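Local atomic coordinates of shikimate dehydrogenase (NADP(+)) (Listeria monocytogenes, PDB entry 3TNL), a protein that probably catalyses the reversible NADPH-linked reduction of 3-dehydroshikimate to shikimate, the fourth step of chorismate biosynthesis. Residues N90-I104 and G119-L131. Residues are numbered along the deposited sequence; the frame is centred on the assembly and turned at random.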
loop_
_atom_site.group_PDB
_atom_site.type_symbol
_atom_site.label_atom_id
_atom_site.label_comp_id
_atom_site.label_asym_id
_atom_site.label_seq_id
_atom_site.Cartn_x
_atom_site.Cartn_y
_atom_site.Cartn_z
ATOM N N ASN B 90 10.104 0.267 -0.758
ATOM C CA ASN B 90 10.477 1.231 -1.803
ATOM C C ASN B 90 9.328 2.153 -2.218
ATOM O O ASN B 90 9.173 2.464 -3.393
ATOM C CB ASN B 90 11.036 0.527 -3.052
ATOM C CG ASN B 90 11.880 1.454 -3.912
ATOM O OD1 ASN B 90 12.534 2.363 -3.387
ATOM N ND2 ASN B 90 11.900 1.214 -5.220
ATOM N N LEU B 91 8.523 2.602 -1.255
ATOM C CA LEU B 91 7.463 3.559 -1.583
ATOM C C LEU B 91 8.058 4.858 -2.101
ATOM O O LEU B 91 9.056 5.357 -1.587
ATOM C CB LEU B 91 6.588 3.902 -0.386
ATOM C CG LEU B 91 5.711 2.807 0.210
ATOM C CD1 LEU B 91 4.528 3.523 0.923
ATOM C CD2 LEU B 91 5.243 1.779 -0.787
ATOM N N ARG B 92 7.413 5.404 -3.126
ATOM C CA ARG B 92 7.865 6.684 -3.684
ATOM C C ARG B 92 7.658 7.851 -2.701
ATOM O O ARG B 92 8.422 8.825 -2.696
ATOM C CB ARG B 92 7.073 6.965 -4.945
ATOM C CG ARG B 92 7.304 8.342 -5.562
ATOM C CD ARG B 92 8.769 8.638 -5.882
ATOM N NE ARG B 92 8.893 9.936 -6.511
ATOM C CZ ARG B 92 10.046 10.580 -6.676
ATOM N NH1 ARG B 92 10.045 11.775 -7.243
ATOM N NH2 ARG B 92 11.204 10.064 -6.261
ATOM N N GLY B 93 6.629 7.774 -1.864
ATOM C CA GLY B 93 6.349 8.832 -0.923
ATOM C C GLY B 93 5.090 8.611 -0.123
ATOM O O GLY B 93 4.423 7.591 -0.281
ATOM N N TRP B 94 4.808 9.556 0.766
ATOM C CA TRP B 94 3.637 9.513 1.611
ATOM C C TRP B 94 3.408 10.867 2.268
ATOM O O TRP B 94 4.331 11.709 2.330
ATOM C CB TRP B 94 3.791 8.452 2.713
ATOM C CG TRP B 94 4.986 8.539 3.626
ATOM C CD1 TRP B 94 5.025 9.129 4.830
ATOM C CD2 TRP B 94 6.275 7.929 3.434
ATOM N NE1 TRP B 94 6.261 8.958 5.418
ATOM C CE2 TRP B 94 7.039 8.217 4.575
ATOM C CE3 TRP B 94 6.859 7.171 2.402
ATOM C CZ2 TRP B 94 8.344 7.780 4.722
ATOM C CZ3 TRP B 94 8.160 6.761 2.552
ATOM C CH2 TRP B 94 8.886 7.067 3.710
ATOM N N ASN B 95 2.159 11.096 2.661
ATOM C CA ASN B 95 1.804 12.228 3.499
ATOM C C ASN B 95 1.875 11.792 4.974
ATOM O O ASN B 95 1.765 10.599 5.312
ATOM C CB ASN B 95 0.419 12.761 3.210
ATOM C CG ASN B 95 0.357 13.705 2.034
ATOM O OD1 ASN B 95 -0.580 13.614 1.254
ATOM N ND2 ASN B 95 1.307 14.646 1.927
ATOM N N VAL B 96 2.030 12.794 5.822
ATOM C CA VAL B 96 2.128 12.610 7.271
ATOM C C VAL B 96 1.167 13.575 7.931
ATOM O O VAL B 96 1.130 14.750 7.574
ATOM C CB VAL B 96 3.563 12.903 7.799
ATOM C CG1 VAL B 96 3.676 12.550 9.305
ATOM C CG2 VAL B 96 4.601 12.141 6.979
ATOM N N SER B 97 0.403 13.104 8.912
ATOM C CA SER B 97 -0.471 14.026 9.662
ATOM C C SER B 97 -0.361 13.735 11.153
ATOM O O SER B 97 0.492 12.942 11.568
ATOM C CB SER B 97 -1.898 14.057 9.112
ATOM O OG SER B 97 -2.591 15.204 9.633
ATOM N N MET B 98 -1.194 14.394 11.964
ATOM C CA MET B 98 -1.147 14.197 13.416
ATOM C C MET B 98 -1.259 12.724 13.754
ATOM O O MET B 98 -2.057 12.014 13.184
ATOM C CB MET B 98 -2.260 14.967 14.130
ATOM C CG MET B 98 -2.109 16.470 14.132
ATOM S SD MET B 98 -3.388 17.276 15.141
ATOM C CE MET B 98 -2.818 18.980 15.044
ATOM N N PRO B 99 -0.495 12.272 14.752
ATOM C CA PRO B 99 0.426 12.987 15.646
ATOM C C PRO B 99 1.907 12.897 15.263
ATOM O O PRO B 99 2.769 13.029 16.114
ATOM C CB PRO B 99 0.223 12.202 16.947
ATOM C CG PRO B 99 0.134 10.777 16.452
ATOM C CD PRO B 99 -0.657 10.866 15.173
ATOM N N ASN B 100 2.198 12.698 13.978
ATOM C CA ASN B 100 3.559 12.399 13.543
ATOM C C ASN B 100 4.379 13.476 12.847
ATOM O O ASN B 100 5.551 13.235 12.556
ATOM C CB ASN B 100 3.456 11.237 12.530
ATOM C CG ASN B 100 2.678 10.058 13.063
ATOM O OD1 ASN B 100 2.923 9.616 14.152
ATOM N ND2 ASN B 100 1.731 9.555 12.286
ATOM N N LYS B 101 3.795 14.644 12.600
ATOM C CA LYS B 101 4.491 15.658 11.777
ATOM C C LYS B 101 5.752 16.252 12.380
ATOM O O LYS B 101 6.667 16.593 11.655
ATOM C CB LYS B 101 3.537 16.769 11.360
ATOM C CG LYS B 101 2.380 16.271 10.545
ATOM C CD LYS B 101 1.513 17.404 10.018
ATOM C CE LYS B 101 0.818 18.166 11.126
ATOM N NZ LYS B 101 -0.005 19.310 10.587
ATOM N N THR B 102 5.778 16.420 13.693
ATOM C CA THR B 102 6.960 16.989 14.338
ATOM C C THR B 102 8.007 15.966 14.781
ATOM O O THR B 102 9.110 16.348 15.146
ATOM C CB THR B 102 6.575 17.892 15.513
ATOM O OG1 THR B 102 5.959 17.115 16.538
ATOM C CG2 THR B 102 5.641 18.987 15.076
ATOM N N ASN B 103 7.683 14.671 14.737
ATOM C CA ASN B 103 8.641 13.629 15.114
ATOM C C ASN B 103 9.321 12.925 13.948
ATOM O O ASN B 103 10.412 12.407 14.097
ATOM C CB ASN B 103 7.949 12.517 15.923
ATOM C CG ASN B 103 7.596 12.922 17.350
ATOM O OD1 ASN B 103 8.134 13.867 17.896
ATOM N ND2 ASN B 103 6.696 12.153 17.967
ATOM N N ILE B 104 8.695 12.960 12.777
ATOM C CA ILE B 104 9.158 12.109 11.655
ATOM C C ILE B 104 10.542 12.462 11.144
ATOM O O ILE B 104 11.233 11.583 10.655
ATOM C CB ILE B 104 8.119 11.984 10.527
ATOM C CG1 ILE B 104 8.447 10.792 9.608
ATOM C CG2 ILE B 104 7.975 13.284 9.774
ATOM C CD1 ILE B 104 7.392 10.562 8.502
ATOM N N GLY B 119 9.866 22.776 11.550
ATOM C CA GLY B 119 10.004 21.653 12.454
ATOM C C GLY B 119 8.911 20.628 12.285
ATOM O O GLY B 119 8.623 19.837 13.206
ATOM N N ALA B 120 8.241 20.664 11.143
ATOM C CA ALA B 120 7.187 19.693 10.819
ATOM C C ALA B 120 7.327 19.268 9.357
ATOM O O ALA B 120 7.775 20.018 8.505
ATOM C CB ALA B 120 5.794 20.284 11.050
ATOM N N VAL B 121 6.901 18.042 9.088
ATOM C CA VAL B 121 6.907 17.459 7.760
ATOM C C VAL B 121 5.530 16.872 7.503
ATOM O O VAL B 121 5.012 16.127 8.336
ATOM C CB VAL B 121 7.930 16.283 7.685
ATOM C CG1 VAL B 121 7.715 15.423 6.396
ATOM C CG2 VAL B 121 9.359 16.816 7.780
ATOM N N ASN B 122 4.908 17.196 6.379
ATOM C CA ASN B 122 3.647 16.562 6.016
ATOM C C ASN B 122 3.749 15.737 4.727
ATOM O O ASN B 122 2.788 15.065 4.355
ATOM C CB ASN B 122 2.479 17.559 5.922
ATOM C CG ASN B 122 2.484 18.359 4.660
ATOM O OD1 ASN B 122 3.500 18.444 3.940
ATOM N ND2 ASN B 122 1.325 18.948 4.344
ATOM N N THR B 123 4.910 15.760 4.068
ATOM C CA THR B 123 5.118 15.095 2.783
ATOM C C THR B 123 6.540 14.537 2.699
ATOM O O THR B 123 7.492 15.253 2.924
ATOM C CB THR B 123 4.930 16.103 1.651
ATOM O OG1 THR B 123 3.580 16.624 1.675
ATOM C CG2 THR B 123 5.217 15.493 0.285
ATOM N N VAL B 124 6.670 13.254 2.369
ATOM C CA VAL B 124 7.948 12.616 2.218
ATOM C C VAL B 124 8.079 12.059 0.812
ATOM O O VAL B 124 7.098 11.579 0.232
ATOM C CB VAL B 124 8.125 11.445 3.236
ATOM C CG1 VAL B 124 9.485 10.737 3.052
ATOM C CG2 VAL B 124 8.023 11.964 4.697
ATOM N N VAL B 125 9.292 12.140 0.264
ATOM C CA VAL B 125 9.602 11.555 -1.051
ATOM C C VAL B 125 10.891 10.760 -0.910
ATOM O O VAL B 125 11.773 11.117 -0.128
ATOM C CB VAL B 125 9.671 12.613 -2.184
ATOM C CG1 VAL B 125 10.788 13.636 -1.927
ATOM C CG2 VAL B 125 9.865 11.968 -3.539
ATOM N N ASN B 126 10.943 9.648 -1.633
ATOM C CA ASN B 126 12.053 8.712 -1.624
ATOM C C ASN B 126 12.783 8.716 -2.970
ATOM O O ASN B 126 12.141 8.478 -4.007
ATOM C CB ASN B 126 11.473 7.334 -1.383
ATOM C CG ASN B 126 12.534 6.265 -1.179
ATOM O OD1 ASN B 126 13.690 6.456 -1.483
ATOM N ND2 ASN B 126 12.096 5.088 -0.737
ATOM N N ASP B 127 14.068 9.073 -2.986
ATOM C CA ASP B 127 14.890 9.019 -4.203
ATOM C C ASP B 127 16.089 8.130 -3.935
ATOM O O ASP B 127 16.928 8.470 -3.105
ATOM C CB ASP B 127 15.383 10.409 -4.592
ATOM C CG ASP B 127 14.280 11.304 -5.018
ATOM O OD1 ASP B 127 13.850 11.228 -6.192
ATOM O OD2 ASP B 127 13.844 12.109 -4.184
ATOM N N ASP B 128 16.128 6.958 -4.576
ATOM C CA ASP B 128 17.271 6.022 -4.444
ATOM C C ASP B 128 17.476 5.691 -2.956
ATOM O O ASP B 128 18.609 5.545 -2.498
ATOM C CB ASP B 128 18.513 6.719 -5.064
ATOM C CG ASP B 128 19.697 5.777 -5.352
ATOM O OD1 ASP B 128 19.531 4.533 -5.393
ATOM O OD2 ASP B 128 20.818 6.326 -5.581
ATOM N N GLY B 129 16.390 5.605 -2.181
ATOM C CA GLY B 129 16.498 5.300 -0.754
ATOM C C GLY B 129 16.759 6.470 0.193
ATOM O O GLY B 129 16.918 6.300 1.404
ATOM N N VAL B 130 16.869 7.673 -0.343
ATOM C CA VAL B 130 17.078 8.851 0.495
ATOM C C VAL B 130 15.715 9.504 0.666
ATOM O O VAL B 130 15.024 9.804 -0.337
ATOM C CB VAL B 130 18.072 9.836 -0.170
ATOM C CG1 VAL B 130 18.272 11.103 0.691
ATOM C CG2 VAL B 130 19.397 9.122 -0.438
ATOM N N LEU B 131 15.295 9.663 1.928
ATOM C CA LEU B 131 13.986 10.270 2.226
ATOM C C LEU B 131 14.121 11.765 2.540
ATOM O O LEU B 131 14.857 12.151 3.457
ATOM C CB LEU B 131 13.337 9.586 3.427
ATOM C CG LEU B 131 13.114 8.090 3.349
ATOM C CD1 LEU B 131 12.448 7.628 4.659
ATOM C CD2 LEU B 131 12.279 7.712 2.116
HETATM O O HOH W 1 14.037 4.373 -3.983
HETATM O O HOH W 2 12.570 13.143 -7.788
HETATM O O HOH W 3 10.195 18.932 15.151
#
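The shikimate site lies at one end of this antiparallel strand pair, where Asn122 O accepts two hydrogen bonds, from Val96 N (2.8 Å) and Asn95 ND2, which come from opposite faces of its carbonyl plane. Asn95 OD1 is hydrogen-bonded to Tyr69 OH. The two bonds hold the backbone of Asn122, a probable shikimate ligand. Lys101, probably the catalytic proton acceptor, follows the strand, its CD 4.2 Å from Asn122 CB. Lys101 O accepts Val121 N at 3.0 Å. Strands 93-96 and 123-127 are neighbours in the mixed sheet of the substrate-binding domain, and Asn122 and Thr123 form a classic beta bulge against strand 130-134. Val124 N bonds to Trp94 O (2.8 Å). The Trp94 and Val124 side chains share one face of the sheet. With chi1 at 56° the indole lies alongside Val124, whose CG1 sits 3.8 Å from the centroid of the six-membered ring, a CH-pi contact. Leu131 CD1 meets the ring at CH2. At the far end Arg92 NH2 makes a salt bridge to Asp127 OD1 (2.9 Å), in the guanidinium plane but above the carboxylate plane. NH2 also bonds to Asn126 O, tilted from the guanidinium plane, while Val125 CG2 covers one face and Arg92 NE bonds to Trp300 O.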